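Local coordinates for peptide ABC transporter, peptide-binding protein (Thermus thermophilus, PDB 2D5W) that binds oligopeptides such as a pentapeptide and probably delivers them to an ABC transporter for import as its solute-binding component, at residues M384-G389 with R401-E406. Numbering follows the deposited sequence.
Sequences MGWRKG and RTVRFE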
ATOM      1  N   MET A 384     -28.131  21.504   7.445  1.00 16.12           N
ATOM      2  CA  MET A 384     -26.931  22.198   7.888  1.00 15.73           C
ATOM      3  C   MET A 384     -26.799  23.627   7.367  1.00 15.58           C
ATOM      4  O   MET A 384     -25.712  24.206   7.381  1.00 15.52           O
ATOM      5  CB  MET A 384     -25.692  21.373   7.533  1.00 15.10           C
ATOM      6  CG  MET A 384     -25.616  20.074   8.328  1.00 15.09           C
ATOM      7  SD  MET A 384     -24.162  19.072   7.985  1.00 16.74           S
ATOM      8  CE  MET A 384     -24.586  18.431   6.358  1.00 17.16           C
ATOM      9  N   GLY A 385     -27.915  24.188   6.909  1.00 15.39           N
ATOM     10  CA  GLY A 385     -27.925  25.565   6.445  1.00 15.46           C
ATOM     11  C   GLY A 385     -27.644  25.873   4.988  1.00 14.08           C
ATOM     12  O   GLY A 385     -27.732  27.035   4.584  1.00 14.86           O
ATOM     13  N   TRP A 386     -27.311  24.865   4.190  1.00 13.82           N
ATOM     14  CA  TRP A 386     -27.019  25.105   2.781  1.00 12.30           C
ATOM     15  C   TRP A 386     -28.252  25.448   1.952  1.00 11.54           C
ATOM     16  O   TRP A 386     -29.305  24.831   2.107  1.00 13.12           O
ATOM     17  CB  TRP A 386     -26.351  23.883   2.143  1.00 11.80           C
ATOM     18  CG  TRP A 386     -25.024  23.514   2.727  1.00 11.46           C
ATOM     19  CD1 TRP A 386     -24.776  22.521   3.628  1.00 12.27           C
ATOM     20  CD2 TRP A 386     -23.758  24.111   2.426  1.00 10.36           C
ATOM     21  NE1 TRP A 386     -23.430  22.458   3.902  1.00 11.54           N
ATOM     22  CE2 TRP A 386     -22.781  23.422   3.178  1.00 10.39           C
ATOM     23  CE3 TRP A 386     -23.353  25.162   1.590  1.00 11.05           C
ATOM     24  CZ2 TRP A 386     -21.423  23.748   3.122  1.00 10.62           C
ATOM     25  CZ3 TRP A 386     -22.003  25.487   1.533  1.00 10.14           C
ATOM     26  CH2 TRP A 386     -21.052  24.779   2.296  1.00 11.10           C
ATOM     27  N   ARG A 387     -28.098  26.433   1.069  1.00 12.09           N
ATOM     28  CA  ARG A 387     -29.157  26.859   0.156  1.00 13.31           C
ATOM     29  C   ARG A 387     -28.490  27.185  -1.174  1.00 11.38           C
ATOM     30  O   ARG A 387     -27.427  27.798  -1.206  1.00 12.24           O
ATOM     31  CB  ARG A 387     -29.892  28.097   0.683  1.00 16.22           C
ATOM     32  CG  ARG A 387     -30.643  27.874   1.988  1.00 19.10           C
ATOM     33  CD  ARG A 387     -31.826  28.827   2.120  1.00 25.86           C
ATOM     34  NE  ARG A 387     -31.444  30.226   1.947  1.00 30.10           N
ATOM     35  CZ  ARG A 387     -30.596  30.878   2.736  1.00 32.12           C
ATOM     36  NH1 ARG A 387     -30.313  32.151   2.496  1.00 34.02           N
ATOM     37  NH2 ARG A 387     -30.031  30.260   3.765  1.00 33.64           N
ATOM     38  N   LYS A 388     -29.113  26.781  -2.275  1.00 11.87           N
ATOM     39  CA  LYS A 388     -28.527  27.027  -3.584  1.00 12.78           C
ATOM     40  C   LYS A 388     -28.330  28.487  -3.964  1.00 12.14           C
ATOM     41  O   LYS A 388     -29.230  29.320  -3.797  1.00 12.61           O
ATOM     42  CB  LYS A 388     -29.354  26.356  -4.684  1.00 12.89           C
ATOM     43  CG  LYS A 388     -29.201  24.851  -4.746  1.00 14.33           C
ATOM     44  CD  LYS A 388     -29.854  24.288  -5.998  1.00 15.67           C
ATOM     45  CE  LYS A 388     -29.712  22.778  -6.060  1.00 18.30           C
ATOM     46  NZ  LYS A 388     -30.379  22.220  -7.265  1.00 18.34           N
ATOM     47  N   GLY A 389     -27.133  28.780  -4.464  1.00 12.52           N
ATOM     48  CA  GLY A 389     -26.809  30.108  -4.941  1.00 13.19           C
ATOM     49  C   GLY A 389     -27.350  30.175  -6.362  1.00 13.14           C
ATOM     50  O   GLY A 389     -27.792  29.151  -6.894  1.00 12.85           O
ATOM     51  N   ARG A 401     -18.585  34.495   7.055  1.00 18.06           N
ATOM     52  CA  ARG A 401     -18.120  34.452   5.674  1.00 18.66           C
ATOM     53  C   ARG A 401     -19.034  33.605   4.800  1.00 17.14           C
ATOM     54  O   ARG A 401     -19.523  32.561   5.226  1.00 15.58           O
ATOM     55  CB  ARG A 401     -16.702  33.880   5.634  1.00 20.27           C
ATOM     56  CG  ARG A 401     -15.677  34.726   6.371  1.00 24.78           C
ATOM     57  CD  ARG A 401     -14.471  33.911   6.828  1.00 28.35           C
ATOM     58  NE  ARG A 401     -13.943  33.037   5.783  1.00 31.12           N
ATOM     59  CZ  ARG A 401     -14.362  31.794   5.562  1.00 32.53           C
ATOM     60  NH1 ARG A 401     -15.319  31.268   6.317  1.00 33.50           N
ATOM     61  NH2 ARG A 401     -13.826  31.078   4.584  1.00 33.18           N
ATOM     62  N   THR A 402     -19.266  34.059   3.573  1.00 16.94           N
ATOM     63  CA  THR A 402     -20.110  33.315   2.649  1.00 17.50           C
ATOM     64  C   THR A 402     -19.278  32.225   1.992  1.00 16.79           C
ATOM     65  O   THR A 402     -18.288  32.508   1.317  1.00 20.05           O
ATOM     66  CB  THR A 402     -20.698  34.229   1.563  1.00 19.05           C
ATOM     67  OG1 THR A 402     -21.557  35.196   2.176  1.00 21.32           O
ATOM     68  CG2 THR A 402     -21.496  33.415   0.553  1.00 19.00           C
ATOM     69  N   VAL A 403     -19.680  30.979   2.200  1.00 15.71           N
ATOM     70  CA  VAL A 403     -18.961  29.849   1.635  1.00 14.31           C
ATOM     71  C   VAL A 403     -19.811  29.100   0.616  1.00 13.43           C
ATOM     72  O   VAL A 403     -21.033  28.990   0.760  1.00 13.08           O
ATOM     73  CB  VAL A 403     -18.516  28.867   2.744  1.00 15.54           C
ATOM     74  CG1 VAL A 403     -17.640  29.591   3.756  1.00 17.64           C
ATOM     75  CG2 VAL A 403     -19.724  28.264   3.427  1.00 16.60           C
ATOM     76  N   ARG A 404     -19.148  28.603  -0.422  1.00 13.67           N
ATOM     77  CA  ARG A 404     -19.803  27.851  -1.486  1.00 13.42           C
ATOM     78  C   ARG A 404     -19.355  26.399  -1.421  1.00 12.50           C
ATOM     79  O   ARG A 404     -18.200  26.113  -1.103  1.00 13.02           O
ATOM     80  CB  ARG A 404     -19.429  28.426  -2.851  1.00 16.45           C
ATOM     81  CG  ARG A 404     -19.917  29.834  -3.087  1.00 19.06           C
ATOM     82  CD  ARG A 404     -19.469  30.360  -4.440  1.00 20.73           C
ATOM     83  NE  ARG A 404     -19.908  29.518  -5.549  1.00 20.79           N
ATOM     84  CZ  ARG A 404     -19.159  28.587  -6.131  1.00 21.97           C
ATOM     85  NH1 ARG A 404     -19.650  27.872  -7.134  1.00 20.90           N
ATOM     86  NH2 ARG A 404     -17.916  28.374  -5.720  1.00 23.26           N
ATOM     87  N   PHE A 405     -20.261  25.480  -1.736  1.00 11.46           N
ATOM     88  CA  PHE A 405     -19.908  24.073  -1.694  1.00 10.82           C
ATOM     89  C   PHE A 405     -19.217  23.607  -2.970  1.00 10.08           C
ATOM     90  O   PHE A 405     -19.802  22.915  -3.806  1.00 11.49           O
ATOM     91  CB  PHE A 405     -21.141  23.210  -1.403  1.00 11.39           C
ATOM     92  CG  PHE A 405     -20.823  21.927  -0.676  1.00 11.19           C
ATOM     93  CD1 PHE A 405     -21.540  21.563   0.460  1.00 12.69           C
ATOM     94  CD2 PHE A 405     -19.798  21.090  -1.115  1.00 11.61           C
ATOM     95  CE1 PHE A 405     -21.241  20.387   1.152  1.00 12.68           C
ATOM     96  CE2 PHE A 405     -19.493  19.911  -0.429  1.00 12.51           C
ATOM     97  CZ  PHE A 405     -20.216  19.562   0.704  1.00 12.49           C
ATOM     98  N   GLU A 406     -17.969  24.039  -3.114  1.00 10.51           N
ATOM     99  CA  GLU A 406     -17.114  23.629  -4.220  1.00 11.54           C
ATOM    100  C   GLU A 406     -16.042  22.850  -3.476  1.00 11.52           C
ATOM    101  O   GLU A 406     -15.311  23.412  -2.656  1.00 13.26           O
ATOM    102  CB  GLU A 406     -16.490  24.828  -4.928  1.00 13.87           C
ATOM    103  CG  GLU A 406     -15.531  24.430  -6.040  1.00 19.83           C
ATOM    104  CD  GLU A 406     -14.859  25.619  -6.692  1.00 24.37           C
ATOM    105  OE1 GLU A 406     -15.575  26.475  -7.253  1.00 27.93           O
ATOM    106  OE2 GLU A 406     -13.615  25.698  -6.640  1.00 28.62           O
TER
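W386 meets F405 and V403 across a small antiparallel meander in this solute-binding protein of family 5: strands 387-388 and 401-410 both pair with strand 394-398, which runs between them, and the indole reaches from the turn leading into strand 387-388 across to strand 401-410. F405 supplies most of the touch. Its CD1 sits over one face of the indole, offset toward the rim, 3.4 Å from W386 CZ2. The two rings lie obliquely, planes at 48° and centroids of the six-membered ring and the phenyl 4.8 Å apart. F405 CB adds a CH-pi contact, 4.2 Å from the centroid of the W386 six-membered ring. With CG of F405 anti to its own backbone N (chi1 -151°), the phenyl swings across the indole, bringing CD1 and CE1 near W386 CE2 and NE1. V403 meets the far end of the indole, its CG2 3.9 Å from W386 CH2. Replacing W386 by an alanine would take away the indole and is likely to open a gap between V403 and F405, leaving F405 CD1 and CB without the face they rest on. Further out, W386 also packs on L394 and R396 of the middle strand, while F405 touches T327 of helix 325-333 and L320 of helix 315-320. F405 is the centre of an inverse gamma turn, closed by a weak bond from E406 N to R404 O (2.9 Å). On the flank, the R404 guanidinium forms a salt bridge with D391 through NH1, and another, through a weak hydrogen bond, with E406, whose OE1 lies in the guanidinium plane, 3.4 Å from R404 NH2.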